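Local structure of putative polysaccharide deacetylase (Bdellovibrio bacteriovorus HD100, 5JP6) at residues N52-F64 / L92-V106. The protein probably removes acetyl groups from peptidoglycan as a zinc-dependent carbohydrate esterase of family 4, acting on the prey cell wall during predation by its bacterium. The protein carries 1 engineered substitution. Sequence-based numbering, arbitrary orientation.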
ATOM      1  N   ASN A  52       1.994  15.930   2.480  1.00 37.46           N
ATOM      2  CA  ASN A  52       1.496  14.570   2.583  1.00 33.38           C
ATOM      3  C   ASN A  52       0.765  14.411   3.938  1.00 31.25           C
ATOM      4  O   ASN A  52       1.302  14.742   4.984  1.00 31.62           O
ATOM      5  CB  ASN A  52       2.625  13.578   2.505  1.00 39.73           C
ATOM      6  CG  ASN A  52       2.134  12.160   2.610  1.00 43.64           C
ATOM      7  OD1 ASN A  52       1.882  11.648   3.701  1.00 55.37           O
ATOM      8  ND2 ASN A  52       2.037  11.508   1.492  1.00 46.25           N
ATOM      9  N   PRO A  53      -0.463  13.889   3.933  1.00 31.30           N
ATOM     10  CA  PRO A  53      -1.201  13.838   5.203  1.00 28.14           C
ATOM     11  C   PRO A  53      -0.466  13.122   6.338  1.00 25.59           C
ATOM     12  O   PRO A  53      -0.565  13.565   7.480  1.00 24.32           O
ATOM     13  CB  PRO A  53      -2.476  13.089   4.821  1.00 27.14           C
ATOM     14  CG  PRO A  53      -2.685  13.480   3.387  1.00 33.24           C
ATOM     15  CD  PRO A  53      -1.299  13.471   2.788  1.00 32.26           C
ATOM     16  N   GLU A  54       0.272  12.062   6.034  1.00 26.35           N
ATOM     17  CA  GLU A  54       1.021  11.360   7.086  1.00 27.87           C
ATOM     18  C   GLU A  54       2.040  12.323   7.731  1.00 26.35           C
ATOM     19  O   GLU A  54       2.178  12.387   8.974  1.00 27.93           O
ATOM     20  CB  GLU A  54       1.762  10.156   6.522  1.00 27.72           C
ATOM     21  CG  GLU A  54       2.360   9.243   7.588  1.00 31.56           C
ATOM     22  CD  GLU A  54       2.989   8.001   7.013  1.00 37.38           C
ATOM     23  OE1 GLU A  54       3.178   7.959   5.779  1.00 43.30           O
ATOM     24  OE2 GLU A  54       3.278   7.068   7.789  1.00 41.26           O
ATOM     25  N   ALA A  55       2.753  13.055   6.885  1.00 28.64           N
ATOM     26  CA  ALA A  55       3.750  14.026   7.370  1.00 31.20           C
ATOM     27  C   ALA A  55       3.065  15.158   8.131  1.00 30.55           C
ATOM     28  O   ALA A  55       3.567  15.588   9.188  1.00 30.79           O
ATOM     29  CB  ALA A  55       4.560  14.606   6.225  1.00 36.41           C
ATOM     30  N   LEU A  56       1.927  15.645   7.602  1.00 30.20           N
ATOM     31  CA  LEU A  56       1.188  16.756   8.254  1.00 28.24           C
ATOM     32  C   LEU A  56       0.786  16.336   9.682  1.00 24.64           C
ATOM     33  O   LEU A  56       0.993  17.074  10.663  1.00 27.21           O
ATOM     34  CB  LEU A  56      -0.068  17.113   7.464  1.00 31.65           C
ATOM     35  CG  LEU A  56       0.119  17.825   6.124  1.00 33.69           C
ATOM     36  CD1 LEU A  56      -1.240  18.120   5.518  1.00 36.07           C
ATOM     37  CD2 LEU A  56       0.918  19.115   6.323  1.00 35.37           C
ATOM     38  N   PHE A  57       0.221  15.144   9.815  1.00 25.16           N
ATOM     39  CA  PHE A  57      -0.229  14.673  11.140  1.00 24.09           C
ATOM     40  C   PHE A  57       0.946  14.346  12.066  1.00 23.48           C
ATOM     41  O   PHE A  57       0.832  14.586  13.259  1.00 24.96           O
ATOM     42  CB  PHE A  57      -1.212  13.489  11.056  1.00 22.91           C
ATOM     43  CG  PHE A  57      -2.654  13.886  10.955  1.00 22.54           C
ATOM     44  CD1 PHE A  57      -3.115  14.303   9.694  1.00 22.57           C
ATOM     45  CD2 PHE A  57      -3.530  13.882  12.013  1.00 26.14           C
ATOM     46  CE1 PHE A  57      -4.441  14.680   9.530  1.00 26.53           C
ATOM     47  CE2 PHE A  57      -4.848  14.262  11.835  1.00 27.61           C
ATOM     48  CZ  PHE A  57      -5.292  14.657  10.590  1.00 28.10           C
ATOM     49  N   ALA A  58       2.070  13.848  11.540  1.00 24.10           N
ATOM     50  CA  ALA A  58       3.226  13.636  12.401  1.00 27.08           C
ATOM     51  C   ALA A  58       3.663  14.984  12.983  1.00 28.34           C
ATOM     52  O   ALA A  58       3.940  15.120  14.177  1.00 29.11           O
ATOM     53  CB  ALA A  58       4.365  12.977  11.651  1.00 31.67           C
ATOM     54  N   ASN A  59       3.689  16.013  12.158  1.00 28.30           N
ATOM     55  CA  ASN A  59       4.065  17.327  12.660  1.00 30.92           C
ATOM     56  C   ASN A  59       3.038  17.883  13.637  1.00 29.68           C
ATOM     57  O   ASN A  59       3.410  18.450  14.648  1.00 31.07           O
ATOM     58  CB  ASN A  59       4.239  18.311  11.519  1.00 37.79           C
ATOM     59  CG  ASN A  59       4.595  19.699  12.017  1.00 38.05           C
ATOM     60  OD1 ASN A  59       5.650  19.910  12.634  1.00 44.77           O
ATOM     61  ND2 ASN A  59       3.700  20.634  11.819  1.00 40.42           N
ATOM     62  N   TRP A  60       1.749  17.717  13.337  1.00 27.63           N
ATOM     63  CA  TRP A  60       0.701  18.174  14.267  1.00 28.07           C
ATOM     64  C   TRP A  60       0.757  17.426  15.600  1.00 24.62           C
ATOM     65  O   TRP A  60       0.545  18.024  16.638  1.00 26.33           O
ATOM     66  CB  TRP A  60      -0.718  18.103  13.650  1.00 26.63           C
ATOM     67  CG  TRP A  60      -0.912  19.126  12.571  1.00 29.33           C
ATOM     68  CD1 TRP A  60      -0.388  20.409  12.542  1.00 34.64           C
ATOM     69  CD2 TRP A  60      -1.694  18.993  11.390  1.00 28.68           C
ATOM     70  NE1 TRP A  60      -0.779  21.050  11.407  1.00 37.47           N
ATOM     71  CE2 TRP A  60      -1.573  20.213  10.670  1.00 33.86           C
ATOM     72  CE3 TRP A  60      -2.475  17.967  10.852  1.00 29.04           C
ATOM     73  CZ2 TRP A  60      -2.212  20.435   9.452  1.00 36.46           C
ATOM     74  CZ3 TRP A  60      -3.106  18.189   9.644  1.00 31.67           C
ATOM     75  CH2 TRP A  60      -2.972  19.418   8.945  1.00 35.95           C
ATOM     76  N   ARG A  61       1.057  16.134  15.584  1.00 24.71           N
ATOM     77  CA  ARG A  61       1.215  15.435  16.843  1.00 24.45           C
ATOM     78  C   ARG A  61       2.353  16.054  17.643  1.00 23.94           C
ATOM     79  O   ARG A  61       2.236  16.184  18.858  1.00 24.80           O
ATOM     80  CB  ARG A  61       1.466  13.949  16.650  1.00 23.67           C
ATOM     81  CG  ARG A  61       0.276  13.163  16.185  1.00 24.79           C
ATOM     82  CD  ARG A  61       0.460  11.661  16.316  1.00 25.61           C
ATOM     83  NE  ARG A  61       1.678  11.185  15.685  1.00 28.66           N
ATOM     84  CZ  ARG A  61       1.781  10.838  14.398  1.00 25.91           C
ATOM     85  NH1 ARG A  61       0.744  10.949  13.566  1.00 25.70           N
ATOM     86  NH2 ARG A  61       2.937  10.407  13.924  1.00 32.89           N
ATOM     87  N   HIS A  62       3.462  16.398  16.975  1.00 25.03           N
ATOM     88  CA  HIS A  62       4.596  17.018  17.664  1.00 25.92           C
ATOM     89  C   HIS A  62       4.219  18.386  18.235  1.00 26.27           C
ATOM     90  O   HIS A  62       4.469  18.674  19.407  1.00 26.28           O
ATOM     91  CB  HIS A  62       5.796  17.119  16.745  1.00 28.75           C
ATOM     92  CG  HIS A  62       6.999  17.695  17.403  1.00 33.97           C
ATOM     93  ND1 HIS A  62       7.857  16.931  18.166  1.00 41.50           N
ATOM     94  CD2 HIS A  62       7.461  18.967  17.464  1.00 35.78           C
ATOM     95  CE1 HIS A  62       8.819  17.703  18.639  1.00 39.19           C
ATOM     96  NE2 HIS A  62       8.601  18.942  18.225  1.00 44.37           N
ATOM     97  N   GLU A  63       3.552  19.209  17.433  1.00 26.01           N
ATOM     98  CA  GLU A  63       3.143  20.539  17.892  1.00 27.06           C
ATOM     99  C   GLU A  63       2.200  20.472  19.086  1.00 26.55           C
ATOM    100  O   GLU A  63       2.309  21.251  20.036  1.00 31.14           O
ATOM    101  CB  GLU A  63       2.486  21.317  16.753  1.00 29.96           C
ATOM    102  CG  GLU A  63       3.466  21.608  15.626  1.00 36.43           C
ATOM    103  CD  GLU A  63       2.873  22.409  14.499  1.00 37.98           C
ATOM    104  OE1 GLU A  63       1.624  22.559  14.425  1.00 41.06           O
ATOM    105  OE2 GLU A  63       3.684  22.904  13.685  1.00 46.33           O
ATOM    106  N   PHE A  64       1.278  19.516  19.010  1.00 26.21           N
ATOM    107  CA  PHE A  64       0.290  19.266  20.055  1.00 26.08           C
ATOM    108  C   PHE A  64       0.971  18.835  21.358  1.00 25.89           C
ATOM    109  O   PHE A  64       0.627  19.289  22.436  1.00 26.75           O
ATOM    110  CB  PHE A  64      -0.679  18.218  19.515  1.00 26.69           C
ATOM    111  CG  PHE A  64      -1.887  17.950  20.364  1.00 26.08           C
ATOM    112  CD1 PHE A  64      -1.816  17.073  21.440  1.00 27.09           C
ATOM    113  CD2 PHE A  64      -3.119  18.517  20.055  1.00 26.71           C
ATOM    114  CE1 PHE A  64      -2.923  16.797  22.197  1.00 27.13           C
ATOM    115  CE2 PHE A  64      -4.228  18.216  20.805  1.00 28.30           C
ATOM    116  CZ  PHE A  64      -4.134  17.360  21.875  1.00 27.70           C
ATOM    117  N   LEU A  92      -8.642  11.392   1.406  1.00 22.56           N
ATOM    118  CA  LEU A  92      -7.190  11.560   1.436  1.00 23.15           C
ATOM    119  C   LEU A  92      -6.631  11.490   2.876  1.00 21.68           C
ATOM    120  O   LEU A  92      -5.479  11.134   3.072  1.00 23.13           O
ATOM    121  CB  LEU A  92      -6.811  12.893   0.786  1.00 24.36           C
ATOM    122  CG  LEU A  92      -5.341  13.150   0.541  1.00 26.79           C
ATOM    123  CD1 LEU A  92      -4.730  12.150  -0.436  1.00 30.04           C
ATOM    124  CD2 LEU A  92      -5.167  14.561  -0.001  1.00 29.48           C
ATOM    125  N   PHE A  93      -7.450  11.893   3.847  1.00 21.53           N
ATOM    126  CA  PHE A  93      -7.057  11.959   5.252  1.00 21.25           C
ATOM    127  C   PHE A  93      -7.591  10.800   6.079  1.00 20.95           C
ATOM    128  O   PHE A  93      -7.409  10.767   7.281  1.00 22.34           O
ATOM    129  CB  PHE A  93      -7.561  13.284   5.838  1.00 22.41           C
ATOM    130  CG  PHE A  93      -6.889  14.481   5.276  1.00 25.79           C
ATOM    131  CD1 PHE A  93      -5.688  14.941   5.831  1.00 29.02           C
ATOM    132  CD2 PHE A  93      -7.448  15.159   4.181  1.00 29.40           C
ATOM    133  CE1 PHE A  93      -5.046  16.040   5.296  1.00 37.38           C
ATOM    134  CE2 PHE A  93      -6.806  16.277   3.668  1.00 34.99           C
ATOM    135  CZ  PHE A  93      -5.601  16.702   4.217  1.00 39.49           C
ATOM    136  N   GLU A  94      -8.287   9.863   5.441  1.00 20.59           N
ATOM    137  CA  GLU A  94      -8.955   8.785   6.174  1.00 21.30           C
ATOM    138  C   GLU A  94      -7.979   7.999   7.030  1.00 19.50           C
ATOM    139  O   GLU A  94      -8.284   7.676   8.188  1.00 21.57           O
ATOM    140  CB  GLU A  94      -9.653   7.840   5.209  1.00 22.16           C
ATOM    141  CG  GLU A  94     -10.353   6.670   5.856  1.00 20.77           C
ATOM    142  CD  GLU A  94     -11.206   5.867   4.912  1.00 22.41           C
ATOM    143  OE1 GLU A  94     -11.127   6.061   3.689  1.00 25.55           O
ATOM    144  OE2 GLU A  94     -11.951   4.985   5.467  1.00 23.43           O
ATOM    145  N   ASN A  95      -6.819   7.637   6.477  1.00 19.82           N
ATOM    146  CA  ASN A  95      -5.907   6.808   7.266  1.00 20.00           C
ATOM    147  C   ASN A  95      -5.444   7.551   8.507  1.00 19.76           C
ATOM    148  O   ASN A  95      -5.325   6.971   9.579  1.00 21.36           O
ATOM    149  CB  ASN A  95      -4.699   6.380   6.451  1.00 21.86           C
ATOM    150  CG  ASN A  95      -5.021   5.296   5.480  1.00 21.57           C
ATOM    151  OD1 ASN A  95      -6.187   5.013   5.199  1.00 20.52           O
ATOM    152  ND2 ASN A  95      -3.985   4.630   5.003  1.00 25.16           N
ATOM    153  N   GLU A  96      -5.230   8.858   8.367  1.00 19.62           N
ATOM    154  CA  GLU A  96      -4.785   9.641   9.532  1.00 21.71           C
ATOM    155  C   GLU A  96      -5.909   9.754  10.562  1.00 20.76           C
ATOM    156  O   GLU A  96      -5.661   9.698  11.761  1.00 21.36           O
ATOM    157  CB  GLU A  96      -4.269  11.013   9.118  1.00 21.29           C
ATOM    158  CG  GLU A  96      -3.009  10.965   8.282  1.00 22.53           C
ATOM    159  CD  GLU A  96      -1.923  10.132   8.899  1.00 25.42           C
ATOM    160  OE1 GLU A  96      -1.629  10.345  10.113  1.00 24.26           O
ATOM    161  OE2 GLU A  96      -1.334   9.315   8.157  1.00 26.63           O
ATOM    162  N   ILE A  97      -7.159   9.874  10.089  1.00 21.47           N
ATOM    163  CA  ILE A  97      -8.275   9.982  11.011  1.00 20.74           C
ATOM    164  C   ILE A  97      -8.493   8.661  11.779  1.00 21.11           C
ATOM    165  O   ILE A  97      -8.843   8.666  12.980  1.00 23.70           O
ATOM    166  CB  ILE A  97      -9.557  10.400  10.276  1.00 22.43           C
ATOM    167  CG1 ILE A  97      -9.396  11.801   9.681  1.00 23.63           C
ATOM    168  CG2 ILE A  97     -10.788  10.294  11.158  1.00 23.85           C
ATOM    169  CD1 ILE A  97     -10.312  12.089   8.503  1.00 25.99           C
ATOM    170  N   ARG A  98      -8.244   7.545  11.095  1.00 21.78           N
ATOM    171  CA  ARG A  98      -8.386   6.213  11.713  1.00 21.55           C
ATOM    172  C   ARG A  98      -7.217   5.862  12.652  1.00 23.23           C
ATOM    173  O   ARG A  98      -7.382   5.018  13.553  1.00 27.13           O
ATOM    174  CB  ARG A  98      -8.531   5.118  10.652  1.00 23.18           C
ATOM    175  CG  ARG A  98      -9.829   5.195   9.873  1.00 23.94           C
ATOM    176  CD  ARG A  98     -10.006   4.002   8.944  1.00 23.45           C
ATOM    177  NE  ARG A  98     -11.181   4.134   8.122  1.00 24.79           N
ATOM    178  CZ  ARG A  98     -12.434   3.925   8.532  1.00 23.85           C
ATOM    179  NH1 ARG A  98     -12.675   3.457   9.760  1.00 27.29           N
ATOM    180  NH2 ARG A  98     -13.440   4.235   7.751  1.00 27.06           N
ATOM    181  N   ASP A  99      -6.038   6.456  12.390  1.00 22.16           N
ATOM    182  CA  ASP A  99      -4.822   6.130  13.118  1.00 22.31           C
ATOM    183  C   ASP A  99      -4.964   6.508  14.568  1.00 23.01           C
ATOM    184  O   ASP A  99      -5.050   7.689  14.878  1.00 23.83           O
ATOM    185  CB  ASP A  99      -3.625   6.840  12.494  1.00 23.06           C
ATOM    186  CG  ASP A  99      -2.324   6.490  13.127  1.00 25.96           C
ATOM    187  OD1 ASP A  99      -2.264   5.870  14.229  1.00 28.74           O
ATOM    188  OD2 ASP A  99      -1.319   6.817  12.431  1.00 28.50           O
ATOM    189  N   GLU A 100      -4.977   5.507  15.457  1.00 26.55           N
ATOM    190  CA  GLU A 100      -5.104   5.780  16.916  1.00 27.84           C
ATOM    191  C   GLU A 100      -4.019   6.726  17.450  1.00 27.00           C
ATOM    192  O   GLU A 100      -4.238   7.348  18.466  1.00 29.70           O
ATOM    193  CB  GLU A 100      -5.181   4.498  17.741  1.00 35.49           C
ATOM    194  CG  GLU A 100      -6.526   3.752  17.665  1.00 46.40           C
ATOM    195  CD  GLU A 100      -7.763   4.534  18.169  1.00 51.41           C
ATOM    196  OE1 GLU A 100      -7.644   5.633  18.786  1.00 47.11           O
ATOM    197  OE2 GLU A 100      -8.896   4.030  17.929  1.00 53.94           O
ATOM    198  N   ASN A 101      -2.851   6.841  16.802  1.00 25.62           N
ATOM    199  CA  ASN A 101      -1.829   7.817  17.232  1.00 25.40           C
ATOM    200  C   ASN A 101      -2.352   9.250  17.167  1.00 23.75           C
ATOM    201  O   ASN A 101      -1.869  10.100  17.909  1.00 26.62           O
ATOM    202  CB  ASN A 101      -0.541   7.689  16.457  1.00 27.66           C
ATOM    203  CG  ASN A 101       0.255   6.465  16.861  1.00 34.41           C
ATOM    204  OD1 ASN A 101       0.070   5.877  17.962  1.00 36.84           O
ATOM    205  ND2 ASN A 101       1.146   6.079  15.995  1.00 36.51           N
ATOM    206  N   ASN A 102      -3.356   9.484  16.332  1.00 25.07           N
ATOM    207  CA  ASN A 102      -3.917  10.821  16.123  1.00 22.32           C
ATOM    208  C   ASN A 102      -5.199  11.074  16.945  1.00 24.60           C
ATOM    209  O   ASN A 102      -5.877  12.099  16.773  1.00 24.98           O
ATOM    210  CB  ASN A 102      -4.228  11.018  14.637  1.00 21.35           C
ATOM    211  CG  ASN A 102      -2.989  11.060  13.804  1.00 20.72           C
ATOM    212  OD1 ASN A 102      -1.945  11.591  14.249  1.00 22.91           O
ATOM    213  ND2 ASN A 102      -3.067  10.508  12.608  1.00 21.61           N
ATOM    214  N   ARG A 103      -5.483  10.154  17.860  1.00 25.38           N
ATOM    215  CA  ARG A 103      -6.753  10.139  18.596  1.00 27.61           C
ATOM    216  C   ARG A 103      -7.064  11.501  19.204  1.00 25.91           C
ATOM    217  O   ARG A 103      -8.211  11.996  19.112  1.00 27.32           O
ATOM    218  CB  ARG A 103      -6.748   9.040  19.688  1.00 32.09           C
ATOM    219  CG  ARG A 103      -8.053   8.957  20.461  1.00 45.64           C
ATOM    220  CD  ARG A 103      -7.911   8.346  21.849  1.00 53.94           C
ATOM    221  NE  ARG A 103      -6.960   9.080  22.707  1.00 64.33           N
ATOM    222  CZ  ARG A 103      -7.149  10.304  23.225  1.00 58.23           C
ATOM    223  NH1 ARG A 103      -8.265  11.010  22.981  1.00 51.89           N
ATOM    224  NH2 ARG A 103      -6.200  10.835  23.986  1.00 59.62           N
ATOM    225  N   ALA A 104      -6.077  12.110  19.878  1.00 26.17           N
ATOM    226  CA  ALA A 104      -6.353  13.384  20.578  1.00 26.28           C
ATOM    227  C   ALA A 104      -6.595  14.540  19.636  1.00 26.53           C
ATOM    228  O   ALA A 104      -7.298  15.490  19.975  1.00 31.70           O
ATOM    229  CB  ALA A 104      -5.244  13.725  21.539  1.00 27.95           C
ATOM    230  N   LEU A 105      -5.992  14.480  18.460  1.00 24.47           N
ATOM    231  CA  LEU A 105      -6.199  15.525  17.454  1.00 24.06           C
ATOM    232  C   LEU A 105      -7.606  15.542  16.884  1.00 25.87           C
ATOM    233  O   LEU A 105      -8.160  16.615  16.601  1.00 27.85           O
ATOM    234  CB  LEU A 105      -5.205  15.390  16.311  1.00 25.89           C
ATOM    235  CG  LEU A 105      -3.756  15.757  16.602  1.00 26.55           C
ATOM    236  CD1 LEU A 105      -2.834  15.382  15.458  1.00 27.87           C
ATOM    237  CD2 LEU A 105      -3.588  17.220  16.882  1.00 34.07           C
ATOM    238  N   VAL A 106      -8.180  14.359  16.695  1.00 26.53           N
ATOM    239  CA  VAL A 106      -9.462  14.211  15.956  1.00 28.58           C
ATOM    240  C   VAL A 106     -10.636  13.739  16.809  1.00 28.39           C
ATOM    241  O   VAL A 106     -11.727  13.552  16.283  1.00 31.11           O
ATOM    242  CB  VAL A 106      -9.325  13.323  14.699  1.00 25.77           C
ATOM    243  CG1 VAL A 106      -8.324  13.945  13.738  1.00 29.79           C
ATOM    244  CG2 VAL A 106      -8.984  11.879  15.075  1.00 26.25           C
TER
HETATM  245  O   HOH W   1       1.010  10.530  10.695  1.00 29.70           O
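Glu96 CB lies over one face of the Phe57 ring, a CH-pi contact with CB 3.7 Å from the ring centroid, while Trp60 CE3 lies over the opposite face; a flat phenylalanine can fill this slot with both faces. At the edge of Phe57 are Phe93 CD1, Val106 CG1 and Pro53 O. Pro53 CG in turn covers a face of the Phe93 ring, with Leu56 CD1 at that ring's edge. Proline suits the start of helix 53-64, where no backbone N-H is needed for a helix bond, and offers Phe93 an apolar surface. The Arg61 guanidinium has Asn101 CB over one face, Ala58 CA over the other, and Asn102 OD1 and a water at its edge.

Both segments belong to the all-helical part of the chain that precedes its first strand, 150-153, and the parallel sheet typical of the NodB-like family. They pack knobs-into-holes: Glu96 fits among Pro53, Glu54, Phe57 and Arg61, and Leu105 among Phe57, Trp60, Arg61 and Phe64. Leu78 of helix 71-83 touches Phe57 and Trp60, and Leu82 touches Phe93.

Arg61 NH1 donates a nearly straight hydrogen bond to Asn102 OD1 (2.8 Å, 165°), the oxygen lying in the guanidinium plane. A bend at chi3 (-53°) turns the arginine back to this carbonyl. Asparagine suits the join because its ND2 also donates to Glu96 O (2.8 Å) and Glu96 OE1 (2.9 Å), so three bonds fix the amide. Glu96 serves both ways, methylenes on the ring and carboxylate in the polar network. The water accepts from Arg61 NH1 and donates to Glu96 OE1 and Glu54 O, linking charges too far apart for a salt bridge. Branched Leu105 divides its methyls, CD1 going to Phe57 and CD2 to Phe64 CD2 (3.5 Å). Ala104, with a single methyl, lets its helix come close: its CB is 3.8 Å from Phe64 CZ.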